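Long-range contacts in DNA repair and telomere maintenance protein nbs1 (Schizosaccharomyces pombe, PDB 3I0N), which serves as the adaptor subunit of the MRN complex in DNA double-strand break repair, its FHA and BRCT domains binding phosphorylated partner proteins: residues Met1-Ala6 and Asn110-Ser115; Leu18-Tyr23 and Phe50-Pro55; Asp178-Tyr183 and Ser196-Ala201. One frame throughout, in Å; residues are numbered along the deposited sequence.

Contact 1 (Met1-Ala6 and Asn110-Ser115)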
loop_
_atom_site.group_PDB
_atom_site.type_symbol
_atom_site.label_atom_id
_atom_site.label_comp_id
_atom_site.label_asym_id
_atom_site.label_seq_id
_atom_site.Cartn_x
_atom_site.Cartn_y
_atom_site.Cartn_z
ATOM N N MET A 1 -0.139 12.641 0.049
ATOM C CA MET A 1 0.875 13.716 -0.032
ATOM C C MET A 1 0.284 15.001 -0.612
ATOM O O MET A 1 -0.403 14.976 -1.642
ATOM C CB MET A 1 2.052 13.269 -0.894
ATOM C CG MET A 1 2.801 12.084 -0.343
ATOM S SD MET A 1 4.242 11.749 -1.347
ATOM C CE MET A 1 3.483 11.459 -2.952
ATOM N N TRP A 2 0.556 16.119 0.052
ATOM C CA TRP A 2 0.148 17.418 -0.469
ATOM C C TRP A 2 1.033 17.862 -1.623
ATOM O O TRP A 2 2.270 17.917 -1.514
ATOM C CB TRP A 2 0.133 18.470 0.631
ATOM C CG TRP A 2 -1.125 18.425 1.448
ATOM C CD1 TRP A 2 -1.250 18.005 2.734
ATOM C CD2 TRP A 2 -2.439 18.788 1.013
ATOM N NE1 TRP A 2 -2.562 18.092 3.140
ATOM C CE2 TRP A 2 -3.315 18.567 2.101
ATOM C CE3 TRP A 2 -2.964 19.279 -0.190
ATOM C CZ2 TRP A 2 -4.679 18.834 2.031
ATOM C CZ3 TRP A 2 -4.327 19.545 -0.260
ATOM C CH2 TRP A 2 -5.167 19.317 0.843
ATOM N N ILE A 3 0.392 18.154 -2.742
ATOM C CA ILE A 3 1.095 18.697 -3.897
ATOM C C ILE A 3 0.570 20.102 -4.148
ATOM O O ILE A 3 -0.645 20.327 -4.085
ATOM C CB ILE A 3 0.917 17.779 -5.134
ATOM C CG1 ILE A 3 1.418 16.367 -4.791
ATOM C CG2 ILE A 3 1.643 18.344 -6.359
ATOM C CD1 ILE A 3 1.268 15.361 -5.899
ATOM N N ILE A 4 1.480 21.045 -4.383
ATOM C CA ILE A 4 1.086 22.384 -4.823
ATOM C C ILE A 4 1.559 22.702 -6.233
ATOM O O ILE A 4 2.613 22.245 -6.673
ATOM C CB ILE A 4 1.482 23.526 -3.828
ATOM C CG1 ILE A 4 3.003 23.696 -3.714
ATOM C CG2 ILE A 4 0.800 23.324 -2.462
ATOM C CD1 ILE A 4 3.425 25.031 -3.099
ATOM N N GLU A 5 0.763 23.503 -6.927
ATOM C CA GLU A 5 0.992 23.837 -8.308
ATOM C C GLU A 5 0.319 25.192 -8.538
ATOM O O GLU A 5 -0.629 25.546 -7.831
ATOM C CB GLU A 5 0.393 22.726 -9.182
ATOM C CG GLU A 5 0.190 23.051 -10.632
ATOM C CD GLU A 5 -1.153 23.714 -10.929
ATOM O OE1 GLU A 5 -2.115 23.555 -10.146
ATOM O OE2 GLU A 5 -1.235 24.389 -11.968
ATOM N N ALA A 6 0.822 25.957 -9.498
ATOM C CA ALA A 6 0.237 27.257 -9.806
ATOM C C ALA A 6 0.302 27.541 -11.297
ATOM O O ALA A 6 1.237 27.117 -11.974
ATOM C CB ALA A 6 0.931 28.353 -9.025
ATOM N N ASN A 110 -2.580 26.193 -5.957
ATOM C CA ASN A 110 -3.543 25.107 -5.865
ATOM C C ASN A 110 -2.892 23.921 -5.183
ATOM O O ASN A 110 -1.905 23.397 -5.670
ATOM C CB ASN A 110 -4.066 24.732 -7.256
ATOM C CG ASN A 110 -4.477 25.952 -8.072
ATOM O OD1 ASN A 110 -5.148 26.844 -7.563
ATOM N ND2 ASN A 110 -4.069 25.998 -9.335
ATOM N N ALA A 111 -3.440 23.536 -4.032
ATOM C CA ALA A 111 -2.978 22.375 -3.289
ATOM C C ALA A 111 -3.965 21.221 -3.474
ATOM O O ALA A 111 -5.182 21.407 -3.369
ATOM C CB ALA A 111 -2.828 22.719 -1.813
ATOM N N TYR A 112 -3.438 20.038 -3.772
ATOM C CA TYR A 112 -4.268 18.842 -3.858
ATOM C C TYR A 112 -3.635 17.632 -3.176
ATOM O O TYR A 112 -2.416 17.460 -3.192
ATOM C CB TYR A 112 -4.687 18.529 -5.303
ATOM C CG TYR A 112 -3.573 18.218 -6.284
ATOM C CD1 TYR A 112 -3.283 16.898 -6.646
ATOM C CD2 TYR A 112 -2.833 19.243 -6.889
ATOM C CE1 TYR A 112 -2.273 16.608 -7.570
ATOM C CE2 TYR A 112 -1.829 18.963 -7.822
ATOM C CZ TYR A 112 -1.555 17.648 -8.151
ATOM O OH TYR A 112 -0.560 17.370 -9.057
ATOM N N TRP A 113 -4.482 16.804 -2.572
ATOM C CA TRP A 113 -4.027 15.612 -1.885
ATOM C C TRP A 113 -3.906 14.440 -2.853
ATOM O O TRP A 113 -4.890 14.034 -3.451
ATOM C CB TRP A 113 -4.973 15.249 -0.743
ATOM C CG TRP A 113 -4.534 14.030 0.003
ATOM C CD1 TRP A 113 -5.057 12.776 -0.105
ATOM C CD2 TRP A 113 -3.458 13.941 0.953
ATOM N NE1 TRP A 113 -4.389 11.911 0.734
ATOM C CE2 TRP A 113 -3.401 12.600 1.393
ATOM C CE3 TRP A 113 -2.555 14.871 1.492
ATOM C CZ2 TRP A 113 -2.467 12.157 2.339
ATOM C CZ3 TRP A 113 -1.623 14.431 2.443
ATOM C CH2 TRP A 113 -1.588 13.082 2.851
ATOM N N ARG A 114 -2.692 13.920 -3.009
ATOM C CA ARG A 114 -2.463 12.714 -3.800
ATOM C C ARG A 114 -2.322 11.511 -2.869
ATOM O O ARG A 114 -1.402 11.453 -2.036
ATOM C CB ARG A 114 -1.228 12.861 -4.683
ATOM C CG ARG A 114 -0.949 11.647 -5.550
ATOM C CD ARG A 114 0.203 11.874 -6.520
ATOM N NE ARG A 114 0.522 10.648 -7.246
ATOM C CZ ARG A 114 -0.031 10.275 -8.406
ATOM N NH1 ARG A 114 -0.950 11.037 -9.002
ATOM N NH2 ARG A 114 0.338 9.131 -8.976
ATOM N N SER A 115 -3.249 10.564 -3.010
ATOM C CA SER A 115 -3.339 9.402 -2.131
ATOM C C SER A 115 -2.053 8.595 -2.128
ATOM O O SER A 115 -1.519 8.256 -3.188
ATOM C CB SER A 115 -4.482 8.484 -2.579
ATOM O OG SER A 115 -5.739 9.111 -2.455
#
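The first and last strands of the FHA beta-sandwich, 2-6 and 109-113, lie side by side as an antiparallel pair through which Trp2 meets Trp113 and Ile3 meets Tyr112, so the domain's two chain ends come together. Paired backbone bonds link Ile3 with Tyr112 and Glu5 with Asn110; Tyr112 N to Ile3 O spans 2.8 Å. Met1 and Arg114 add another pair, with Met1 N 2.7 Å from Arg114 O.

Trp2, Ile4, Trp113 and Ala111 share one face of the sheet. The two indoles form a T-shaped (edge-to-face) stack: Trp113 turns the CE3-CZ3 edge of its six-membered ring to the face of the Trp2 pyrrole, centroids 4.9 Å apart and planes at 71°. Trp113 CG stands anti to its own N (chi1 -179°), which also brings this ring against the chain start, where Met1 N lies 3.2 Å from Trp113 CH2, over the ring face. If charged, the terminal amine may be favoured by that ring face. Trp2 NE1 is bound by Cys66 O, so the buried indole keeps its polar partner. Alanine suits position 111 because its small methyl touches both Trp2 CE3 and Ile4 CG2, the latter 3.7 Å from Ala111 CB.

On the other face, the phenol of Tyr112 folds back across Ile3, its CG set between the backbone N and the carbonyl carbon (chi1 63°). Ile3 CB makes a CH-pi contact 4.1 Å from the Tyr112 ring centroid. Alongside runs Arg114, whose extended aliphatic chain passes Ile3 CD1. At the far end Asn110 OD1 is taken by Thr108 OG1, while Asn110 ND2 points its N-H at Glu5 OE1 across 3.2 Å, reaching that oxygen from above the carboxylate plane.

Contact 2 (Leu18-Tyr23 and Phe50-Pro55)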
loop_
_atom_site.group_PDB
_atom_site.type_symbol
_atom_site.label_atom_id
_atom_site.label_comp_id
_atom_site.label_asym_id
_atom_site.label_seq_id
_atom_site.Cartn_x
_atom_site.Cartn_y
_atom_site.Cartn_z
ATOM N N LEU A 18 4.608 19.115 -0.448
ATOM C CA LEU A 18 4.755 19.658 0.898
ATOM C C LEU A 18 4.590 18.564 1.942
ATOM O O LEU A 18 3.472 18.250 2.353
ATOM C CB LEU A 18 3.771 20.794 1.156
ATOM C CG LEU A 18 3.739 21.935 0.141
ATOM C CD1 LEU A 18 2.763 23.011 0.602
ATOM C CD2 LEU A 18 5.129 22.522 -0.075
ATOM N N PHE A 19 5.720 17.999 2.364
ATOM C CA PHE A 19 5.771 17.027 3.444
ATOM C C PHE A 19 5.461 17.743 4.752
ATOM O O PHE A 19 5.665 18.956 4.835
ATOM C CB PHE A 19 7.171 16.402 3.527
ATOM C CG PHE A 19 7.527 15.546 2.345
ATOM C CD1 PHE A 19 6.756 14.440 2.009
ATOM C CD2 PHE A 19 8.643 15.834 1.578
ATOM C CE1 PHE A 19 7.091 13.643 0.914
ATOM C CE2 PHE A 19 8.982 15.040 0.486
ATOM C CZ PHE A 19 8.202 13.946 0.156
ATOM N N PRO A 20 4.988 17.001 5.778
ATOM C CA PRO A 20 4.708 17.599 7.085
ATOM C C PRO A 20 5.818 18.518 7.533
ATOM O O PRO A 20 6.991 18.167 7.436
ATOM C CB PRO A 20 4.602 16.379 8.008
ATOM C CG PRO A 20 3.978 15.351 7.114
ATOM C CD PRO A 20 4.643 15.564 5.766
ATOM N N GLY A 21 5.438 19.694 8.010
ATOM C CA GLY A 21 6.387 20.728 8.380
ATOM C C GLY A 21 5.763 22.088 8.201
ATOM O O GLY A 21 4.556 22.212 8.061
ATOM N N THR A 22 6.588 23.122 8.207
ATOM C CA THR A 22 6.076 24.459 8.048
ATOM C C THR A 22 6.883 25.224 7.008
ATOM O O THR A 22 8.096 25.077 6.930
ATOM C CB THR A 22 5.985 25.193 9.416
ATOM O OG1 THR A 22 5.287 26.427 9.246
ATOM C CG2 THR A 22 7.371 25.444 10.024
ATOM N N TYR A 23 6.186 26.019 6.201
ATOM C CA TYR A 23 6.770 26.688 5.040
ATOM C C TYR A 23 6.380 28.157 5.027
ATOM O O TYR A 23 5.197 28.494 5.148
ATOM C CB TYR A 23 6.283 26.024 3.734
ATOM C CG TYR A 23 6.532 24.530 3.664
ATOM C CD1 TYR A 23 7.684 24.025 3.053
ATOM C CD2 TYR A 23 5.619 23.618 4.214
ATOM C CE1 TYR A 23 7.925 22.657 2.988
ATOM C CE2 TYR A 23 5.850 22.243 4.148
ATOM C CZ TYR A 23 7.009 21.774 3.533
ATOM O OH TYR A 23 7.268 20.419 3.464
ATOM N N PHE A 50 2.420 28.012 5.383
ATOM C CA PHE A 50 1.709 26.748 5.194
ATOM C C PHE A 50 2.294 25.734 6.159
ATOM O O PHE A 50 3.496 25.503 6.158
ATOM C CB PHE A 50 1.901 26.196 3.768
ATOM C CG PHE A 50 1.362 27.073 2.674
ATOM C CD1 PHE A 50 0.527 28.161 2.950
ATOM C CD2 PHE A 50 1.649 26.774 1.345
ATOM C CE1 PHE A 50 0.026 28.953 1.933
ATOM C CE2 PHE A 50 1.149 27.559 0.319
ATOM C CZ PHE A 50 0.331 28.657 0.618
ATOM N N THR A 51 1.436 25.129 6.971
ATOM C CA THR A 51 1.845 24.081 7.898
ATOM C C THR A 51 1.065 22.805 7.637
ATOM O O THR A 51 -0.172 22.813 7.577
ATOM C CB THR A 51 1.678 24.522 9.354
ATOM O OG1 THR A 51 2.547 25.631 9.595
ATOM C CG2 THR A 51 2.027 23.380 10.311
ATOM N N ILE A 52 1.810 21.717 7.470
ATOM C CA ILE A 52 1.252 20.406 7.175
ATOM C C ILE A 52 1.508 19.529 8.373
ATOM O O ILE A 52 2.646 19.386 8.819
ATOM C CB ILE A 52 1.929 19.765 5.950
ATOM C CG1 ILE A 52 2.047 20.765 4.791
ATOM C CG2 ILE A 52 1.238 18.463 5.545
ATOM C CD1 ILE A 52 0.790 21.143 4.152
ATOM N N LEU A 53 0.444 18.956 8.915
ATOM C CA LEU A 53 0.579 18.111 10.080
ATOM C C LEU A 53 0.803 16.679 9.628
ATOM O O LEU A 53 0.531 16.339 8.482
ATOM C CB LEU A 53 -0.650 18.233 10.996
ATOM C CG LEU A 53 -0.961 19.615 11.585
ATOM C CD1 LEU A 53 -1.983 19.494 12.701
ATOM C CD2 LEU A 53 0.300 20.312 12.108
ATOM N N THR A 54 1.319 15.853 10.528
ATOM C CA THR A 54 1.482 14.422 10.283
ATOM C C THR A 54 0.109 13.727 10.271
ATOM O O THR A 54 -0.871 14.279 10.775
ATOM C CB THR A 54 2.403 13.792 11.348
ATOM O OG1 THR A 54 1.909 14.112 12.656
ATOM C CG2 THR A 54 3.822 14.331 11.210
ATOM N N PRO A 55 0.023 12.522 9.673
ATOM C CA PRO A 55 -1.294 11.876 9.553
ATOM C C PRO A 55 -1.888 11.402 10.874
ATOM O O PRO A 55 -1.161 11.027 11.789
ATOM C CB PRO A 55 -1.013 10.654 8.670
ATOM C CG PRO A 55 0.326 10.922 8.019
ATOM C CD PRO A 55 1.082 11.759 8.981
#
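Thr22 OG1 is gripped by two partners: Thr51 OG1 at 2.9 Å, and the guanidinium of Arg49 through NH1. The threonines face each other at a non-hydrogen-bonded position of antiparallel strands 21-26 and 48-52 in the FHA beta-sandwich, where side chains stand close enough for two hydroxyls to bond directly. Thr22 puts its hydroxyl anti to the backbone N (chi1 -171°), whereas Thr51 keeps its own beside the backbone N, and the two side chains cross at a slant.

Around this pair the backbone bonds alternate regularly. Tyr23 and Phe50 exchange two, Tyr23 N to Phe50 O measuring 2.7 Å; Gly21 and Ile52 exchange two more, Gly21 N approaching a lone pair of Ile52 O. Gly21 takes backbone angles at which a CB would collide with the carbonyl oxygen of Pro20, so the strand can start here only with a residue lacking a side chain. Just before it, the Pro20 ring rests against the departing chain, its CB 3.9 Å from Thr54 CG2.

Tyr23, Phe50 and Ile52, on the face opposite the threonines, are buried and mostly apolar. Ile52 CG1 touches both Leu18 CB, 4.0 Å away, and the edge of the Tyr23 ring at CE2, while Leu18 CD1 touches the edge of Phe50. Phe68 of the next strand touches Leu18, Phe50 and Ile52. Leu18 also sends CD2 over the centre of the Tyr23 ring, 4.0 Å above its plane. At the far tip of that ring, Tyr23 OH finds its polar partner by donating to Phe19 O at 2.6 Å.

Contact 3 (Asp178-Tyr183 and Ser196-Ala201)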
loop_
_atom_site.group_PDB
_atom_site.type_symbol
_atom_site.label_atom_id
_atom_site.label_comp_id
_atom_site.label_asym_id
_atom_site.label_seq_id
_atom_site.Cartn_x
_atom_site.Cartn_y
_atom_site.Cartn_z
ATOM N N ASP A 178 11.778 -2.668 1.055
ATOM C CA ASP A 178 12.779 -1.916 1.831
ATOM C C ASP A 178 13.502 -0.794 1.089
ATOM O O ASP A 178 13.577 0.334 1.577
ATOM C CB ASP A 178 13.853 -2.887 2.365
ATOM C CG ASP A 178 13.617 -3.291 3.804
ATOM O OD1 ASP A 178 13.064 -2.482 4.580
ATOM O OD2 ASP A 178 14.003 -4.418 4.177
ATOM N N SER A 179 14.059 -1.129 -0.072
ATOM C CA SER A 179 14.905 -0.201 -0.814
ATOM C C SER A 179 14.145 1.016 -1.318
ATOM O O SER A 179 14.687 2.125 -1.300
ATOM C CB SER A 179 15.658 -0.907 -1.952
ATOM O OG SER A 179 14.791 -1.673 -2.765
ATOM N N TYR A 180 12.890 0.821 -1.732
ATOM C CA TYR A 180 12.051 1.944 -2.160
ATOM C C TYR A 180 11.814 2.930 -1.019
ATOM O O TYR A 180 11.857 4.138 -1.226
ATOM C CB TYR A 180 10.706 1.480 -2.747
ATOM C CG TYR A 180 9.827 2.636 -3.191
ATOM C CD1 TYR A 180 9.974 3.211 -4.463
ATOM C CD2 TYR A 180 8.876 3.178 -2.334
ATOM C CE1 TYR A 180 9.180 4.283 -4.864
ATOM C CE2 TYR A 180 8.081 4.252 -2.726
ATOM C CZ TYR A 180 8.236 4.796 -3.986
ATOM O OH TYR A 180 7.445 5.859 -4.360
ATOM N N LEU A 181 11.548 2.406 0.176
ATOM C CA LEU A 181 11.280 3.247 1.335
ATOM C C LEU A 181 12.521 4.023 1.750
ATOM O O LEU A 181 12.410 5.163 2.191
ATOM C CB LEU A 181 10.766 2.408 2.508
ATOM C CG LEU A 181 9.457 1.633 2.351
ATOM C CD1 LEU A 181 9.196 0.790 3.597
ATOM C CD2 LEU A 181 8.262 2.558 2.047
ATOM N N GLN A 182 13.691 3.392 1.613
ATOM C CA GLN A 182 14.991 4.025 1.841
ATOM C C GLN A 182 15.321 5.085 0.783
ATOM O O GLN A 182 15.834 6.158 1.114
ATOM C CB GLN A 182 16.114 2.970 1.887
ATOM C CG GLN A 182 16.385 2.406 3.279
ATOM C CD GLN A 182 17.146 1.085 3.276
ATOM O OE1 GLN A 182 18.073 0.880 2.486
ATOM N NE2 GLN A 182 16.765 0.188 4.179
ATOM N N TYR A 183 15.052 4.776 -0.484
ATOM C CA TYR A 183 15.288 5.734 -1.560
ATOM C C TYR A 183 14.448 7.002 -1.359
ATOM O O TYR A 183 14.916 8.114 -1.595
ATOM C CB TYR A 183 14.997 5.108 -2.921
ATOM C CG TYR A 183 15.433 5.964 -4.090
ATOM C CD1 TYR A 183 16.753 6.378 -4.217
ATOM C CD2 TYR A 183 14.532 6.343 -5.076
ATOM C CE1 TYR A 183 17.165 7.164 -5.286
ATOM C CE2 TYR A 183 14.934 7.127 -6.155
ATOM C CZ TYR A 183 16.248 7.537 -6.250
ATOM O OH TYR A 183 16.658 8.309 -7.313
ATOM N N SER A 196 7.866 16.097 -9.668
ATOM C CA SER A 196 8.163 15.078 -10.690
ATOM C C SER A 196 9.370 14.185 -10.342
ATOM O O SER A 196 9.567 13.148 -10.975
ATOM C CB SER A 196 8.320 15.697 -12.083
ATOM O OG SER A 196 9.512 16.449 -12.165
ATOM N N LEU A 197 10.151 14.570 -9.326
ATOM C CA LEU A 197 11.305 13.763 -8.890
ATOM C C LEU A 197 10.931 12.674 -7.869
ATOM O O LEU A 197 11.789 11.890 -7.443
ATOM C CB LEU A 197 12.451 14.650 -8.369
ATOM C CG LEU A 197 13.050 15.706 -9.315
ATOM C CD1 LEU A 197 14.083 16.549 -8.601
ATOM C CD2 LEU A 197 13.644 15.096 -10.587
ATOM N N MET A 198 9.653 12.622 -7.499
ATOM C CA MET A 198 9.129 11.580 -6.626
ATOM C C MET A 198 9.398 10.192 -7.224
ATOM O O MET A 198 8.982 9.919 -8.358
ATOM C CB MET A 198 7.624 11.791 -6.391
ATOM C CG MET A 198 6.943 10.748 -5.486
ATOM S SD MET A 198 7.375 10.864 -3.737
ATOM C CE MET A 198 6.618 9.368 -3.114
ATOM N N PRO A 199 10.096 9.314 -6.466
ATOM C CA PRO A 199 10.456 7.974 -6.938
ATOM C C PRO A 199 9.233 7.173 -7.365
ATOM O O PRO A 199 8.228 7.135 -6.645
ATOM C CB PRO A 199 11.096 7.324 -5.705
ATOM C CG PRO A 199 11.557 8.454 -4.876
ATOM C CD PRO A 199 10.520 9.523 -5.071
ATOM N N ASP A 200 9.338 6.541 -8.528
ATOM C CA ASP A 200 8.245 5.783 -9.121
ATOM C C ASP A 200 8.127 4.405 -8.474
ATOM O O ASP A 200 8.998 3.546 -8.654
ATOM C CB ASP A 200 8.466 5.638 -10.639
ATOM C CG ASP A 200 7.235 5.134 -11.369
ATOM O OD1 ASP A 200 6.376 4.460 -10.756
ATOM O OD2 ASP A 200 7.125 5.408 -12.579
ATOM N N ALA A 201 7.040 4.204 -7.730
ATOM C CA ALA A 201 6.742 2.915 -7.103
ATOM C C ALA A 201 6.515 1.776 -8.118
ATOM O O ALA A 201 6.878 0.630 -7.850
ATOM C CB ALA A 201 5.558 3.047 -6.178
#
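Two tyrosines one helical turn apart, Tyr180 and Tyr183, reach out to Pro199, whose CB touches both. Tyr183 meets that CB with its ring edge, while Tyr180 points its hydroxyl edge at Pro199 O and has the CB off its plane, near CE1. Both hold CG anti to the backbone N (chi1 180° and -171°), which swings the rings out toward 196-201, though they diverge. Tyr183 brings its CD2-CE2 edge obliquely against the pyrrolidine, CD2 standing 3.6 Å from Pro199 CB. Tyr180 brings CE1 to 3.7 Å from that same Pro199 CB.

The phenol end of Tyr180 carries the polar part of the contact. Its OH donates to Pro199 O across 2.7 Å; the carbonyl oxygen lies in the plane of the ring, but the hydroxyl sits 41° out of the carbonyl plane, off the lone pairs. A glycerol, probably from the crystallisation liquor, binds Ala201 N and, weakly, Pro199 O. Helix 178-186 follows the edge strand 174-176 of the parallel sheet in the first BRCT repeat, and 196-201 is the loop between helices 190-193 and 201-204; proline gives this loop a rigid apolar corner. Swapping Tyr180 for an alanine would probably leave Pro199 O without its phenol donor and open a gap beside Ala201 CB. That small methyl lets the phenol lie close, Ala201 CB being 3.9 Å from Tyr180 CZ. Met198, bent at chi2, brings CE to 3.8 Å from Tyr180 OH.

Contacts 1 and 2 both belong to the FHA sandwich, their centres about 12 Å apart; in sequence, contact 2 falls wholly between the two segments of contact 1. Leu18 joins them, since its N meets Trp2 O in a probable hydrogen bond while its side chain packs on Ile4. Contact 3 comes later along the chain, between helix 178-186 of the first BRCT repeat and the loop after helix 190-193, with its centre about 18 Å from that of contact 1 and 20 Å from that of contact 2. Met198 nevertheless packs on Met1, and Phe19 reaches helix 190-193. The chain following helix 178-186 thus lies against the FHA domain, consistent with FHA and BRCT modules built as one continuous unit.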